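Local coordinates for lipolytic protein G-D-S-L family (Veillonella parvula DSM 2008, PDB 4RW0) that probably hydrolyses ester bonds, like other lipases and acylhydrolases of the SGNH hydrolase clan, at residues 96-99 against 100-103. Sequence-based numbering, arbitrary orientation.
Sequences IELA and STKG
Ser100 grips the flat peptide carbonyl of Ile96 from opposite faces of its plane: Ser100 OG reaches Ile96 O at 2.8 Å, tilted 32° out of that plane, while Ser100 N comes in to Ile96 O from the other face at 3.0 Å. The serine hydroxyl gets there because OG lies anti to the carbonyl carbon (chi1 -71°) and folds back along the helix onto the oxygen one turn earlier. Leu98 O also takes two donors, arranged differently. Thr101 OG1 meets Leu98 O nearly head-on at 2.7 Å, with a C=O...OG1 angle of 161°. Thr101 N, 3.1 Å from Leu98 O, stands instead above the carbonyl plane. In Thr101, OG1 sits between the backbone N and the carbonyl carbon, and CG2 rests beside both Glu97 O and Leu98 O, 3.7 Å from each. All this is the C-terminal end of helix 85-100, where the chain leaves the helix for strand 104-108 of the parallel sheet, in the three-layer alpha/beta/alpha fold of SGNH hydrolases. The change from the i-to-i+4 bond of Ser100 to the i-to-i+3 bonds of Thr101 and Lys102 marks the tightening of the last turn. Lys102 N lies above the carbonyl plane of Ala99, 2.9 Å from Ala99 O, and Gly103 N adds a weak bond to that oxygen at 3.2 Å. On the sheet side, the Ala99 methyl packs on Ile70, Leu72 and Val105; on another flank Leu98 leans on Ile55 and Lys102 on Trp58, both of helix 48-59.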
ATOM      1  N   ILE A  96       1.154   2.820  11.583  1.00 23.02           N
ATOM      2  CA  ILE A  96       2.577   2.767  11.379  1.00 23.05           C
ATOM      3  C   ILE A  96       3.310   2.579  12.697  1.00 25.50           C
ATOM      4  O   ILE A  96       4.265   1.790  12.793  1.00 25.65           O
ATOM      5  CB  ILE A  96       3.076   4.051  10.654  1.00 25.80           C
ATOM      6  CG1 ILE A  96       2.551   4.153   9.213  1.00 26.77           C
ATOM      7  CG2 ILE A  96       4.588   4.152  10.688  1.00 25.27           C
ATOM      8  CD1 ILE A  96       2.624   5.555   8.615  1.00 28.12           C
ATOM      9  N   GLU A  97       2.833   3.259  13.731  1.00 29.45           N
ATOM     10  CA  GLU A  97       3.451   3.120  15.120  1.00 28.36           C
ATOM     11  C   GLU A  97       3.232   1.735  15.669  1.00 25.52           C
ATOM     12  O   GLU A  97       4.167   1.106  16.183  1.00 27.66           O
ATOM     13  CB  GLU A  97       2.862   4.153  16.054  1.00 31.69           C
ATOM     14  CG  GLU A  97       3.232   5.568  15.642  1.00 35.87           C
ATOM     15  CD  GLU A  97       2.503   6.672  16.439  1.00 44.76           C
ATOM     16  OE1 GLU A  97       1.449   6.418  17.113  1.00 44.29           O
ATOM     17  OE2 GLU A  97       3.003   7.822  16.356  1.00 47.81           O
ATOM     18  N   LEU A  98       2.034   1.198  15.455  1.00 24.68           N
ATOM     19  CA  LEU A  98       1.769  -0.171  15.865  1.00 24.62           C
ATOM     20  C   LEU A  98       2.625  -1.171  15.131  1.00 25.89           C
ATOM     21  O   LEU A  98       3.346  -1.965  15.743  1.00 22.58           O
ATOM     22  CB  LEU A  98       0.279  -0.480  15.702  1.00 27.69           C
ATOM     23  CG  LEU A  98      -0.103  -1.938  15.950  1.00 32.37           C
ATOM     24  CD1 LEU A  98       0.226  -2.328  17.408  1.00 37.00           C
ATOM     25  CD2 LEU A  98      -1.568  -2.183  15.566  1.00 31.60           C
ATOM     26  N   ALA A  99       2.638  -1.121  13.778  1.00 24.42           N
ATOM     27  CA  ALA A  99       3.440  -2.082  13.039  1.00 24.13           C
ATOM     28  C   ALA A  99       4.924  -1.992  13.364  1.00 23.39           C
ATOM     29  O   ALA A  99       5.638  -3.002  13.349  1.00 22.15           O
ATOM     30  CB  ALA A  99       3.185  -1.879  11.511  1.00 24.10           C
ATOM     31  N   SER A 100       5.401  -0.798  13.694  1.00 25.67           N
ATOM     32  CA  SER A 100       6.826  -0.615  14.033  1.00 29.07           C
ATOM     33  C   SER A 100       7.325  -1.394  15.223  1.00 28.22           C
ATOM     34  O   SER A 100       8.524  -1.657  15.317  1.00 29.52           O
ATOM     35  CB  SER A 100       7.162   0.839  14.344  1.00 30.19           C
ATOM     36  OG  SER A 100       7.080   1.506  13.116  1.00 40.84           O
ATOM     37  N   THR A 101       6.407  -1.842  16.070  1.00 27.53           N
ATOM     38  CA  THR A 101       6.818  -2.650  17.219  1.00 29.57           C
ATOM     39  C   THR A 101       7.121  -4.079  16.843  1.00 30.66           C
ATOM     40  O   THR A 101       7.693  -4.799  17.670  1.00 28.03           O
ATOM     41  CB  THR A 101       5.737  -2.647  18.297  1.00 30.16           C
ATOM     42  OG1 THR A 101       4.560  -3.276  17.782  1.00 34.31           O
ATOM     43  CG2 THR A 101       5.392  -1.216  18.745  1.00 31.62           C
ATOM     44  N   LYS A 102       6.740  -4.523  15.613  1.00 25.22           N
ATOM     45  CA  LYS A 102       6.987  -5.922  15.207  1.00 26.99           C
ATOM     46  C   LYS A 102       7.844  -6.089  13.968  1.00 24.41           C
ATOM     47  O   LYS A 102       8.186  -7.200  13.582  1.00 24.47           O
ATOM     48  CB  LYS A 102       5.635  -6.635  14.933  1.00 31.58           C
ATOM     49  CG  LYS A 102       4.705  -6.630  16.146  1.00 32.53           C
ATOM     50  CD  LYS A 102       5.197  -7.654  17.131  1.00 36.35           C
ATOM     51  CE  LYS A 102       4.359  -7.559  18.389  1.00 40.34           C
ATOM     52  NZ  LYS A 102       4.912  -8.555  19.319  1.00 41.85           N
ATOM     53  N   GLY A 103       8.193  -4.976  13.351  1.00 27.65           N
ATOM     54  CA  GLY A 103       9.051  -5.015  12.190  1.00 29.46           C
ATOM     55  C   GLY A 103       9.351  -3.602  11.669  1.00 25.67           C
ATOM     56  O   GLY A 103       8.907  -2.609  12.205  1.00 27.73           O
TER